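Side-chain contacts in rhamnonate dehydratase (Gibberella zeae PH-1, PDB 3FXG), which probably catalyses the magnesium-dependent dehydration of the sugar acid rhamnonate, as a member of the mandelate racemase branch of the enolase superfamily: residues 115-118 with 119-123; 229-232 with 233-237; 257-260 with 261-264; 282-285 with 286-290; 296-299 with 300-303. All blocks are in the same frame, centred on the assembly; numbering follows the deposited sequence.

In the fold
Four of the five contacts belong to the barrel domain and one to the N-terminal domain, all of them local. Interactions 2 and 3 lie on successive barrel helices and touch, Thr232 CG2 lying 3.8 Å from Ile262 CD1. Interactions 4 and 5 also meet: Phe283 CE2 is 3.8 Å from Leu302 CD1. Interaction 5 comes close to the magnesium ion held by Asp222, Glu248 and Glu275, with the Trp301 side chain about 8 Å from the metal. Interaction 1, in the N-terminal domain, lies about 17 Å from interaction 5 between centres. Interactions 3 and 4 are linked between subunits, where Asp257 pairs with Lys285 of a neighbouring copy.

Interaction 1: 115-118 with 119-123; sequences QMYR and ASMFY
Where helix 109-119 gives way to a loop, the amide N of Ala119 still makes a helical bond of 2.9 Å to Gln115 O, whereas the N of Ser120 is shared weakly between Met116 O and Tyr117 O, each 3.3 Å away. The serine side chain makes good the loss. Its hydroxyl OG donates to Met116 O over 2.7 Å, and a chi1 of 60°, which tucks OG between its own backbone N and carbonyl carbon, turns it back toward the last helical turn. Met116 O thus receives both the hydroxyl and the amide of the same residue. On another side of the turn, Tyr117 and Met121, a selenomethionine, form a Met-aromatic contact. The chain of Met121 bends at chi3, and its SE approaches ring atom CE2 of Tyr117 to 3.9 Å, slanting to the ring at 5.0 Å from its centroid. Farther on, a water accepts from Phe122 N and donates to Arg118 O at 2.9 Å, bridging helix end and loop. The polar ends look outward: Tyr117 OH bonds to Asp254, and Arg118 NE to Pro45 O, both of a second subunit. Here the chemistry implies a helix end finished by substitutes, a hydroxyl and a water extending the fading backbone pattern while selenium set obliquely beside an aromatic ring supplies apolar packing.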
loop_
_atom_site.group_PDB
_atom_site.type_symbol
_atom_site.label_atom_id
_atom_site.label_comp_id
_atom_site.label_asym_id
_atom_site.label_seq_id
_atom_site.Cartn_x
_atom_site.Cartn_y
_atom_site.Cartn_z
ATOM N N GLN A 115 -25.252 -13.944 -22.422
ATOM C CA GLN A 115 -25.978 -13.171 -23.422
ATOM C C GLN A 115 -26.980 -12.219 -22.775
ATOM O O GLN A 115 -27.006 -11.032 -23.085
ATOM C CB GLN A 115 -26.691 -14.102 -24.407
ATOM C CG GLN A 115 -25.730 -14.936 -25.253
ATOM C CD GLN A 115 -26.438 -15.742 -26.321
ATOM O OE1 GLN A 115 -27.526 -16.270 -26.094
ATOM N NE2 GLN A 115 -25.813 -15.856 -27.492
HETATM N N MSE A 116 -27.802 -12.733 -21.867
HETATM C CA MSE A 116 -28.787 -11.886 -21.213
HETATM C C MSE A 116 -28.124 -10.789 -20.387
HETATM O O MSE A 116 -28.576 -9.644 -20.388
HETATM C CB MSE A 116 -29.705 -12.727 -20.316
HETATM C CG MSE A 116 -30.588 -13.713 -21.075
HETATM SE SE MSE A 116 -31.906 -14.543 -19.919
HETATM C CE MSE A 116 -30.800 -15.929 -19.143
ATOM N N TYR A 117 -27.045 -11.131 -19.690
ATOM C CA TYR A 117 -26.359 -10.146 -18.857
ATOM C C TYR A 117 -25.645 -9.073 -19.675
ATOM O O TYR A 117 -25.813 -7.879 -19.430
ATOM C CB TYR A 117 -25.340 -10.830 -17.939
ATOM C CG TYR A 117 -24.706 -9.870 -16.955
ATOM C CD1 TYR A 117 -25.328 -9.568 -15.743
ATOM C CD2 TYR A 117 -23.507 -9.220 -17.261
ATOM C CE1 TYR A 117 -24.771 -8.635 -14.856
ATOM C CE2 TYR A 117 -22.947 -8.286 -16.388
ATOM C CZ TYR A 117 -23.582 -8.000 -15.187
ATOM O OH TYR A 117 -23.027 -7.084 -14.319
ATOM N N ARG A 118 -24.844 -9.490 -20.647
ATOM C CA ARG A 118 -24.107 -8.524 -21.445
ATOM C C ARG A 118 -24.993 -7.706 -22.380
ATOM O O ARG A 118 -24.692 -6.551 -22.666
ATOM C CB ARG A 118 -22.977 -9.228 -22.214
ATOM C CG ARG A 118 -21.868 -9.741 -21.282
ATOM C CD ARG A 118 -20.731 -10.434 -22.027
ATOM N NE ARG A 118 -19.910 -9.527 -22.834
ATOM C CZ ARG A 118 -19.016 -8.668 -22.347
ATOM N NH1 ARG A 118 -18.809 -8.570 -21.039
ATOM N NH2 ARG A 118 -18.293 -7.925 -23.176
ATOM N N ALA A 119 -26.096 -8.291 -22.838
ATOM C CA ALA A 119 -27.008 -7.573 -23.724
ATOM C C ALA A 119 -27.844 -6.538 -22.970
ATOM O O ALA A 119 -28.387 -5.617 -23.574
ATOM C CB ALA A 119 -27.922 -8.554 -24.444
ATOM N N SER A 120 -27.954 -6.687 -21.652
ATOM C CA SER A 120 -28.733 -5.745 -20.855
ATOM C C SER A 120 -27.862 -4.844 -19.984
ATOM O O SER A 120 -28.372 -4.111 -19.137
ATOM C CB SER A 120 -29.732 -6.494 -19.966
ATOM O OG SER A 120 -29.070 -7.379 -19.077
HETATM N N MSE A 121 -26.550 -4.895 -20.189
HETATM C CA MSE A 121 -25.653 -4.070 -19.392
HETATM C C MSE A 121 -25.908 -2.577 -19.537
HETATM O O MSE A 121 -25.673 -1.820 -18.597
HETATM C CB MSE A 121 -24.188 -4.346 -19.739
HETATM C CG MSE A 121 -23.654 -5.664 -19.226
HETATM SE SE MSE A 121 -21.741 -5.568 -18.924
HETATM C CE MSE A 121 -21.216 -4.684 -20.560
ATOM N N PHE A 122 -26.391 -2.145 -20.699
ATOM C CA PHE A 122 -26.621 -0.722 -20.900
ATOM C C PHE A 122 -27.694 -0.149 -19.980
ATOM O O PHE A 122 -27.783 1.064 -19.811
ATOM C CB PHE A 122 -26.921 -0.413 -22.379
ATOM C CG PHE A 122 -28.260 -0.895 -22.863
ATOM C CD1 PHE A 122 -29.323 -0.005 -23.003
ATOM C CD2 PHE A 122 -28.450 -2.227 -23.222
ATOM C CE1 PHE A 122 -30.554 -0.433 -23.500
ATOM C CE2 PHE A 122 -29.677 -2.668 -23.719
ATOM C CZ PHE A 122 -30.730 -1.771 -23.860
ATOM N N TYR A 123 -28.489 -1.016 -19.360
ATOM C CA TYR A 123 -29.516 -0.542 -18.432
ATOM C C TYR A 123 -29.613 -1.455 -17.215
ATOM O O TYR A 123 -30.521 -1.315 -16.397
ATOM C CB TYR A 123 -30.880 -0.444 -19.135
ATOM C CG TYR A 123 -31.550 -1.769 -19.452
ATOM C CD1 TYR A 123 -32.421 -2.372 -18.542
ATOM C CD2 TYR A 123 -31.317 -2.414 -20.665
ATOM C CE1 TYR A 123 -33.042 -3.589 -18.837
ATOM C CE2 TYR A 123 -31.932 -3.630 -20.971
ATOM C CZ TYR A 123 -32.791 -4.211 -20.052
ATOM O OH TYR A 123 -33.386 -5.420 -20.345
HETATM O O HOH W 1 -25.428 -3.850 -23.275
#

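Interaction 2: 229-232 with 233-237; sequences VSYT and IELVK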
loop_
_atom_site.group_PDB
_atom_site.type_symbol
_atom_site.label_atom_id
_atom_site.label_comp_id
_atom_site.label_asym_id
_atom_site.label_seq_id
_atom_site.Cartn_x
_atom_site.Cartn_y
_atom_site.Cartn_z
ATOM N N VAL A 229 -20.994 3.966 8.836
ATOM C CA VAL A 229 -19.792 3.535 9.541
ATOM C C VAL A 229 -19.691 3.937 11.006
ATOM O O VAL A 229 -19.495 3.077 11.870
ATOM C CB VAL A 229 -18.517 3.997 8.796
ATOM C CG1 VAL A 229 -17.276 3.654 9.613
ATOM C CG2 VAL A 229 -18.442 3.309 7.438
ATOM N N SER A 230 -19.815 5.230 11.293
ATOM C CA SER A 230 -19.713 5.703 12.671
ATOM C C SER A 230 -20.770 5.104 13.591
ATOM O O SER A 230 -20.459 4.661 14.698
ATOM C CB SER A 230 -19.816 7.232 12.727
ATOM O OG SER A 230 -18.700 7.840 12.103
ATOM N N TYR A 231 -22.019 5.100 13.137
ATOM C CA TYR A 231 -23.101 4.565 13.955
ATOM C C TYR A 231 -22.907 3.075 14.222
ATOM O O TYR A 231 -23.094 2.607 15.348
ATOM C CB TYR A 231 -24.455 4.794 13.281
ATOM C CG TYR A 231 -25.623 4.465 14.181
ATOM C CD1 TYR A 231 -26.123 5.407 15.082
ATOM C CD2 TYR A 231 -26.210 3.200 14.156
ATOM C CE1 TYR A 231 -27.184 5.096 15.935
ATOM C CE2 TYR A 231 -27.263 2.877 15.003
ATOM C CZ TYR A 231 -27.747 3.829 15.889
ATOM O OH TYR A 231 -28.796 3.511 16.718
ATOM N N THR A 232 -22.531 2.333 13.187
ATOM C CA THR A 232 -22.303 0.899 13.327
ATOM C C THR A 232 -21.224 0.649 14.371
ATOM O O THR A 232 -21.378 -0.199 15.251
ATOM C CB THR A 232 -21.857 0.266 11.993
ATOM O OG1 THR A 232 -22.904 0.403 11.026
ATOM C CG2 THR A 232 -21.545 -1.216 12.180
ATOM N N ILE A 233 -20.127 1.393 14.274
ATOM C CA ILE A 233 -19.028 1.240 15.217
ATOM C C ILE A 233 -19.466 1.520 16.653
ATOM O O ILE A 233 -19.094 0.787 17.571
ATOM C CB ILE A 233 -17.837 2.162 14.826
ATOM C CG1 ILE A 233 -17.149 1.594 13.576
ATOM C CG2 ILE A 233 -16.838 2.266 15.973
ATOM C CD1 ILE A 233 -15.994 2.437 13.053
ATOM N N GLU A 234 -20.266 2.564 16.854
ATOM C CA GLU A 234 -20.721 2.883 18.203
ATOM C C GLU A 234 -21.730 1.864 18.734
ATOM O O GLU A 234 -21.680 1.496 19.906
ATOM C CB GLU A 234 -21.330 4.291 18.259
ATOM C CG GLU A 234 -21.939 4.617 19.624
ATOM C CD GLU A 234 -22.260 6.087 19.814
ATOM O OE1 GLU A 234 -22.700 6.741 18.846
ATOM O OE2 GLU A 234 -22.087 6.588 20.947
ATOM N N LEU A 235 -22.638 1.416 17.873
ATOM C CA LEU A 235 -23.654 0.437 18.265
ATOM C C LEU A 235 -23.012 -0.894 18.647
ATOM O O LEU A 235 -23.348 -1.489 19.675
ATOM C CB LEU A 235 -24.648 0.219 17.119
ATOM C CG LEU A 235 -25.733 -0.848 17.319
ATOM C CD1 LEU A 235 -26.601 -0.495 18.524
ATOM C CD2 LEU A 235 -26.587 -0.940 16.065
ATOM N N VAL A 236 -22.095 -1.370 17.815
ATOM C CA VAL A 236 -21.424 -2.626 18.101
ATOM C C VAL A 236 -20.666 -2.517 19.423
ATOM O O VAL A 236 -20.716 -3.429 20.249
ATOM C CB VAL A 236 -20.469 -3.017 16.948
ATOM C CG1 VAL A 236 -19.574 -4.183 17.362
ATOM C CG2 VAL A 236 -21.298 -3.411 15.725
ATOM N N LYS A 237 -19.983 -1.395 19.635
ATOM C CA LYS A 237 -19.240 -1.201 20.873
ATOM C C LYS A 237 -20.190 -1.258 22.071
ATOM O O LYS A 237 -19.889 -1.890 23.081
ATOM C CB LYS A 237 -18.514 0.148 20.866
ATOM C CG LYS A 237 -17.620 0.349 22.080
ATOM C CD LYS A 237 -16.923 1.706 22.070
ATOM C CE LYS A 237 -15.987 1.836 23.267
ATOM N NZ LYS A 237 -15.296 3.158 23.312
#
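Val229 and Ile233 lie side by side and point the same way, one turn apart on helix 229-238, with CG1 of the valine 3.9 Å from CD1 of the isoleucine. The isoleucine reaches its partner because CG1 stands opposite the carbonyl carbon (chi1 -72°) and the chain then runs out extended, so that it passes over Val229 O on the way. Thr232 and Val236 repeat the parallel arrangement more loosely, their CG2 methyls 4.2 Å apart; the hydroxyl of Thr232 takes no share in this, turning back to Asn228 O. Tyr231 and Leu235 behave differently: the ring and the branched chain are set at a slant, and Leu235 CD2 meets the ring obliquely at CE2, 4.0 Å away. Each of these pairs is four residues apart, and beneath each runs the matching backbone bond, for example Leu235 N to Tyr231 O at 2.8 Å, nearly in line with the carbonyl, and Val236 N to Thr232 O at 2.9 Å. Tyr231 OH is held by Asn202 of helix 195-213, while Ser230 OG reaches Asp293 of a third subunit. Wedged between helices 195-213 and 259-265, with Leu235 and Val236 resting on Trp247, these i, i+4 pairs are typical of an outer helix in a beta-alpha-beta unit, here strand 219-222, helix 229-238 and strand 246-248 of a TIM-barrel domain.

Interaction 3: 257-260 with 261-264; sequences DGFA and LIKR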
loop_
_atom_site.group_PDB
_atom_site.type_symbol
_atom_site.label_atom_id
_atom_site.label_comp_id
_atom_site.label_asym_id
_atom_site.label_seq_id
_atom_site.Cartn_x
_atom_site.Cartn_y
_atom_site.Cartn_z
ATOM N N ASP A 257 -17.010 -0.589 0.775
ATOM C CA ASP A 257 -15.658 -0.154 1.122
ATOM C C ASP A 257 -15.597 0.220 2.608
ATOM O O ASP A 257 -14.545 0.131 3.238
ATOM C CB ASP A 257 -15.236 1.063 0.285
ATOM C CG ASP A 257 -15.079 0.738 -1.193
ATOM O OD1 ASP A 257 -14.615 -0.374 -1.516
ATOM O OD2 ASP A 257 -15.407 1.604 -2.035
ATOM N N GLY A 258 -16.734 0.635 3.157
ATOM C CA GLY A 258 -16.792 1.021 4.557
ATOM C C GLY A 258 -16.488 -0.079 5.564
ATOM O O GLY A 258 -16.146 0.208 6.712
ATOM N N PHE A 259 -16.611 -1.337 5.159
ATOM C CA PHE A 259 -16.331 -2.425 6.085
ATOM C C PHE A 259 -14.867 -2.482 6.501
ATOM O O PHE A 259 -14.536 -3.051 7.539
ATOM C CB PHE A 259 -16.791 -3.758 5.494
ATOM C CG PHE A 259 -18.275 -3.954 5.581
ATOM C CD1 PHE A 259 -18.883 -4.182 6.814
ATOM C CD2 PHE A 259 -19.076 -3.820 4.452
ATOM C CE1 PHE A 259 -20.269 -4.267 6.921
ATOM C CE2 PHE A 259 -20.468 -3.902 4.549
ATOM C CZ PHE A 259 -21.063 -4.124 5.785
ATOM N N ALA A 260 -13.990 -1.880 5.701
ATOM C CA ALA A 260 -12.571 -1.854 6.039
ATOM C C ALA A 260 -12.416 -1.018 7.312
ATOM O O ALA A 260 -11.605 -1.332 8.192
ATOM C CB ALA A 260 -11.772 -1.232 4.902
ATOM N N LEU A 261 -13.206 0.048 7.399
ATOM C CA LEU A 261 -13.185 0.942 8.550
ATOM C C LEU A 261 -13.859 0.265 9.738
ATOM O O LEU A 261 -13.411 0.392 10.881
ATOM C CB LEU A 261 -13.914 2.246 8.215
ATOM C CG LEU A 261 -13.370 3.063 7.038
ATOM C CD1 LEU A 261 -14.364 4.160 6.682
ATOM C CD2 LEU A 261 -12.017 3.661 7.402
ATOM N N ILE A 262 -14.943 -0.454 9.471
ATOM C CA ILE A 262 -15.652 -1.147 10.538
ATOM C C ILE A 262 -14.761 -2.228 11.147
ATOM O O ILE A 262 -14.720 -2.394 12.367
ATOM C CB ILE A 262 -16.971 -1.768 10.016
ATOM C CG1 ILE A 262 -17.983 -0.651 9.724
ATOM C CG2 ILE A 262 -17.552 -2.726 11.047
ATOM C CD1 ILE A 262 -19.273 -1.138 9.099
ATOM N N LYS A 263 -14.032 -2.951 10.300
ATOM C CA LYS A 263 -13.145 -4.003 10.785
ATOM C C LYS A 263 -11.947 -3.441 11.549
ATOM O O LYS A 263 -11.414 -4.095 12.444
ATOM C CB LYS A 263 -12.666 -4.870 9.618
ATOM C CG LYS A 263 -13.687 -5.901 9.140
ATOM C CD LYS A 263 -13.886 -7.010 10.173
ATOM C CE LYS A 263 -14.721 -8.150 9.604
ATOM N NZ LYS A 263 -14.883 -9.266 10.582
ATOM N N ARG A 264 -11.520 -2.232 11.201
ATOM C CA ARG A 264 -10.396 -1.614 11.898
ATOM C C ARG A 264 -10.808 -1.367 13.345
ATOM O O ARG A 264 -10.001 -1.481 14.266
ATOM C CB ARG A 264 -10.011 -0.283 11.238
ATOM C CG ARG A 264 -8.985 0.519 12.034
ATOM C CD ARG A 264 -8.516 1.777 11.298
ATOM N NE ARG A 264 -9.559 2.793 11.183
ATOM C CZ ARG A 264 -9.390 3.964 10.575
ATOM N NH1 ARG A 264 -8.218 4.266 10.029
ATOM N NH2 ARG A 264 -10.391 4.831 10.506
#
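Phe259 and Ile262 supply the apolar side of this turn of helix 259-265: their side chains run alongside each other in the same direction, and Ile262 CD1 comes obliquely to the ring, 3.8 Å from CD1 of Phe259. Both start from a chi1 near -75°, with the first carbon set opposite the carbonyl, which brings ring and methyl to the same flank, where each also rests on Phe271 of strand 270-273. Backbone hydrogen bonds make up the second kind of contact. Gly258 O takes the amide of Ile262 at 3.1 Å and, weakly, that of Leu261 at 3.0 Å, while Lys263 N reaches Phe259 O at 2.8 Å and Arg264 N reaches Ala260 O at 3.1 Å. Charged tips form the third group, and all turn away from the turn itself. Lys263 NZ makes a salt bridge with Asp293, Arg264 NH1 bonds to Asn291 of a third subunit, and Asp257 OD2 is bridged by Lys285 and Arg284 of a second subunit. Chemically, then, the labour is divided: the turn closes on itself through amides and carbon contacts, and its charged tips pair with Asp293, just before strand 294-295, and with neighbouring subunits.

Interaction 4: 282-285 with 286-290; sequences GFRK and LVEGR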
loop_
_atom_site.group_PDB
_atom_site.type_symbol
_atom_site.label_atom_id
_atom_site.label_comp_id
_atom_site.label_asym_id
_atom_site.label_seq_id
_atom_site.Cartn_x
_atom_site.Cartn_y
_atom_site.Cartn_z
ATOM N N GLY A 282 -19.924 -7.957 -8.942
ATOM C CA GLY A 282 -20.338 -7.248 -7.751
ATOM C C GLY A 282 -19.812 -7.941 -6.511
ATOM O O GLY A 282 -19.312 -7.298 -5.589
ATOM N N PHE A 283 -19.903 -9.266 -6.491
ATOM C CA PHE A 283 -19.451 -10.030 -5.336
ATOM C C PHE A 283 -17.944 -10.151 -5.162
ATOM O O PHE A 283 -17.467 -10.345 -4.042
ATOM C CB PHE A 283 -20.114 -11.410 -5.349
ATOM C CG PHE A 283 -21.535 -11.376 -4.874
ATOM C CD1 PHE A 283 -21.820 -11.317 -3.510
ATOM C CD2 PHE A 283 -22.582 -11.287 -5.782
ATOM C CE1 PHE A 283 -23.127 -11.161 -3.057
ATOM C CE2 PHE A 283 -23.894 -11.127 -5.342
ATOM C CZ PHE A 283 -24.165 -11.062 -3.975
ATOM N N ARG A 284 -17.184 -10.016 -6.244
ATOM C CA ARG A 284 -15.732 -10.116 -6.124
ATOM C C ARG A 284 -15.229 -9.061 -5.135
ATOM O O ARG A 284 -14.257 -9.286 -4.407
ATOM C CB ARG A 284 -15.052 -9.929 -7.488
ATOM C CG ARG A 284 -14.788 -8.487 -7.890
ATOM C CD ARG A 284 -14.238 -8.412 -9.319
ATOM N NE ARG A 284 -13.863 -7.045 -9.692
ATOM C CZ ARG A 284 -13.481 -6.679 -10.912
ATOM N NH1 ARG A 284 -13.421 -7.576 -11.888
ATOM N NH2 ARG A 284 -13.156 -5.415 -11.158
ATOM N N LYS A 285 -15.910 -7.919 -5.102
ATOM C CA LYS A 285 -15.551 -6.823 -4.205
ATOM C C LYS A 285 -15.804 -7.140 -2.733
ATOM O O LYS A 285 -15.088 -6.654 -1.857
ATOM C CB LYS A 285 -16.318 -5.554 -4.586
ATOM C CG LYS A 285 -15.706 -4.804 -5.753
ATOM C CD LYS A 285 -14.295 -4.366 -5.394
ATOM C CE LYS A 285 -13.699 -3.470 -6.452
ATOM N NZ LYS A 285 -12.310 -3.077 -6.095
ATOM N N LEU A 286 -16.832 -7.934 -2.457
ATOM C CA LEU A 286 -17.144 -8.294 -1.080
ATOM C C LEU A 286 -16.130 -9.285 -0.519
ATOM O O LEU A 286 -15.937 -9.372 0.696
ATOM C CB LEU A 286 -18.561 -8.870 -0.987
ATOM C CG LEU A 286 -19.688 -7.836 -0.907
ATOM C CD1 LEU A 286 -19.630 -6.891 -2.103
ATOM C CD2 LEU A 286 -21.028 -8.558 -0.849
ATOM N N VAL A 287 -15.483 -10.032 -1.406
ATOM C CA VAL A 287 -14.475 -10.997 -0.986
ATOM C C VAL A 287 -13.105 -10.326 -0.873
ATOM O O VAL A 287 -12.307 -10.690 -0.011
ATOM C CB VAL A 287 -14.397 -12.188 -1.970
ATOM C CG1 VAL A 287 -13.269 -13.128 -1.576
ATOM C CG2 VAL A 287 -15.723 -12.941 -1.966
ATOM N N GLU A 288 -12.835 -9.344 -1.734
ATOM C CA GLU A 288 -11.553 -8.635 -1.694
ATOM C C GLU A 288 -11.372 -7.982 -0.328
ATOM O O GLU A 288 -12.263 -7.288 0.156
ATOM C CB GLU A 288 -11.486 -7.538 -2.766
ATOM C CG GLU A 288 -11.669 -8.021 -4.192
ATOM C CD GLU A 288 -11.488 -6.910 -5.215
ATOM O OE1 GLU A 288 -11.574 -5.721 -4.837
ATOM O OE2 GLU A 288 -11.272 -7.231 -6.402
ATOM N N GLY A 289 -10.214 -8.196 0.283
ATOM C CA GLY A 289 -9.962 -7.609 1.586
ATOM C C GLY A 289 -10.412 -8.519 2.710
ATOM O O GLY A 289 -9.971 -8.375 3.851
ATOM N N ARG A 290 -11.297 -9.460 2.389
ATOM C CA ARG A 290 -11.797 -10.403 3.378
ATOM C C ARG A 290 -12.291 -9.641 4.620
ATOM O O ARG A 290 -11.947 -9.978 5.757
ATOM C CB ARG A 290 -10.679 -11.398 3.733
ATOM C CG ARG A 290 -11.127 -12.679 4.431
ATOM C CD ARG A 290 -10.736 -13.964 3.659
ATOM N NE ARG A 290 -9.319 -14.040 3.296
ATOM C CZ ARG A 290 -8.513 -15.063 3.589
ATOM N NH1 ARG A 290 -7.242 -15.042 3.207
ATOM N NH2 ARG A 290 -8.966 -16.101 4.280
HETATM O O HOH W 2 -11.277 -5.443 -8.216
#
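Glu288 folds back over the end of helix 279-287 to meet Lys285, and its side chain can be traced outward atom by atom. CB sits above the closing turn, 3.8 Å from Lys285 O. With chi1 at -59°, CG is set opposite the carbonyl carbon, and the chain then runs extended back along the helix; the modelled approach of CG to Arg284 O is too tight to be trusted. CD passes the lysine's aliphatic part, 3.8 Å from Lys285 CD. At the tip the two oxygens part company. OE1 forms a salt bridge with Lys285 NZ at 3.0 Å, met on its syn side and 17° out of the carboxylate plane, the lysine being bent at chi2 to get there. OE2 accepts from a water at 2.5 Å, which in turn is weakly bound by Lys285 NZ, and bonds to Tyr318 OH of a fifth subunit. Arg284 lies alongside with its NE 4.2 Å from OE2, an attraction of charges without a directed N-H; its NH1 bonds to Ala317 O of the fifth subunit and its NH2 pairs with Asp255 of a second, whose Asp257 Lys285 NZ also serves. On another flank Leu286 CD2 packs obliquely on the Phe283 ring, 3.9 Å from CD1. Such mixed gripping suggests that Glu288 partly offsets the two basic residues beside it, in a charge network spanning three subunits.

Interaction 5: 296-299 with 300-303; sequences QPDV and MWLG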
loop_
_atom_site.group_PDB
_atom_site.type_symbol
_atom_site.label_atom_id
_atom_site.label_comp_id
_atom_site.label_asym_id
_atom_site.label_seq_id
_atom_site.Cartn_x
_atom_site.Cartn_y
_atom_site.Cartn_z
ATOM N N GLN A 296 -23.972 -12.894 1.425
ATOM C CA GLN A 296 -25.334 -13.409 1.350
ATOM C C GLN A 296 -26.176 -13.001 0.146
ATOM O O GLN A 296 -27.126 -12.227 0.276
ATOM C CB GLN A 296 -26.057 -12.993 2.631
ATOM C CG GLN A 296 -25.260 -13.317 3.895
ATOM C CD GLN A 296 -25.757 -12.566 5.121
ATOM O OE1 GLN A 296 -25.743 -11.332 5.157
ATOM N NE2 GLN A 296 -26.191 -13.308 6.135
ATOM N N PRO A 297 -25.856 -13.529 -1.040
ATOM C CA PRO A 297 -26.645 -13.162 -2.215
ATOM C C PRO A 297 -28.019 -13.816 -2.183
ATOM O O PRO A 297 -28.210 -14.834 -1.515
ATOM C CB PRO A 297 -25.803 -13.694 -3.369
ATOM C CG PRO A 297 -25.206 -14.929 -2.785
ATOM C CD PRO A 297 -24.780 -14.467 -1.400
ATOM N N ASP A 298 -28.973 -13.217 -2.888
ATOM C CA ASP A 298 -30.312 -13.784 -2.997
ATOM C C ASP A 298 -30.289 -14.406 -4.390
ATOM O O ASP A 298 -30.028 -13.715 -5.374
ATOM C CB ASP A 298 -31.387 -12.695 -2.916
ATOM C CG ASP A 298 -32.793 -13.266 -2.948
ATOM O OD1 ASP A 298 -33.149 -13.917 -3.953
ATOM O OD2 ASP A 298 -33.544 -13.073 -1.968
ATOM N N VAL A 299 -30.537 -15.709 -4.471
ATOM C CA VAL A 299 -30.491 -16.415 -5.744
ATOM C C VAL A 299 -31.470 -15.894 -6.786
ATOM O O VAL A 299 -31.235 -16.033 -7.986
ATOM C CB VAL A 299 -30.723 -17.929 -5.551
ATOM C CG1 VAL A 299 -32.146 -18.187 -5.123
ATOM C CG2 VAL A 299 -30.398 -18.672 -6.838
HETATM N N MSE A 300 -32.568 -15.296 -6.335
HETATM C CA MSE A 300 -33.558 -14.761 -7.261
HETATM C C MSE A 300 -33.225 -13.339 -7.697
HETATM O O MSE A 300 -33.915 -12.771 -8.542
HETATM C CB MSE A 300 -34.951 -14.779 -6.619
HETATM C CG MSE A 300 -35.550 -16.171 -6.439
HETATM SE SE MSE A 300 -37.236 -16.116 -5.470
HETATM C CE MSE A 300 -36.507 -15.918 -3.703
ATOM N N TRP A 301 -32.158 -12.769 -7.140
ATOM C CA TRP A 301 -31.794 -11.397 -7.472
ATOM C C TRP A 301 -30.420 -11.180 -8.113
ATOM O O TRP A 301 -30.299 -10.390 -9.054
ATOM C CB TRP A 301 -31.870 -10.508 -6.221
ATOM C CG TRP A 301 -33.156 -10.582 -5.429
ATOM C CD1 TRP A 301 -34.345 -11.124 -5.829
ATOM C CD2 TRP A 301 -33.381 -10.056 -4.110
ATOM N NE1 TRP A 301 -35.295 -10.968 -4.844
ATOM C CE2 TRP A 301 -34.732 -10.315 -3.779
ATOM C CE3 TRP A 301 -32.572 -9.391 -3.176
ATOM C CZ2 TRP A 301 -35.293 -9.931 -2.552
ATOM C CZ3 TRP A 301 -33.129 -9.010 -1.954
ATOM C CH2 TRP A 301 -34.479 -9.283 -1.656
ATOM N N LEU A 302 -29.396 -11.871 -7.609
ATOM C CA LEU A 302 -28.018 -11.684 -8.083
ATOM C C LEU A 302 -27.693 -12.030 -9.530
ATOM O O LEU A 302 -26.702 -11.532 -10.074
ATOM C CB LEU A 302 -27.028 -12.439 -7.183
ATOM C CG LEU A 302 -26.597 -13.832 -7.667
ATOM C CD1 LEU A 302 -25.276 -14.227 -7.019
ATOM C CD2 LEU A 302 -27.686 -14.845 -7.361
ATOM N N GLY A 303 -28.500 -12.888 -10.146
ATOM C CA GLY A 303 -28.249 -13.276 -11.523
ATOM C C GLY A 303 -28.728 -14.687 -11.823
ATOM O O GLY A 303 -28.875 -15.071 -12.985
#
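Asp298 lies over the indole of Trp301 as one flat group on another: the carboxylate and ring planes differ by only 5°, CG is 3.5 Å from ring atom CD2, and OD2 hangs above the centre of one face. Its other oxygen, OD1, accepts from Met300 N at 2.8 Å, making an Asx turn, and the carbonyl of the same residue takes two further amides. Leu302 N, 3.0 Å from Asp298 O, approaches nearly straight (174° at the hydrogen), whereas Trp301 N, at 2.9 Å, comes from above the carbonyl plane. A chi1 of -177°, which sets CG opposite the backbone N, lays the carboxylate over the ring. Beyond, Pro297 CB packs on Leu302 CD1 at 3.7 Å. In the next shell, Asp298 OD2 is hydrogen-bonded to Tyr28 OH and to His325 ND1, the latter pairing consistent with the His-Asp dyad of mandelate racemase relatives, and Trp301 also meets the rings of His325 and His276. Placed after strand 294-295 and just before helix 305-316, the turn sits deep in the chain, with Leu302 lodged between that helix and Phe283 of helix 279-287, and Val299 and Met300 against Tyr330 of helix 329-335.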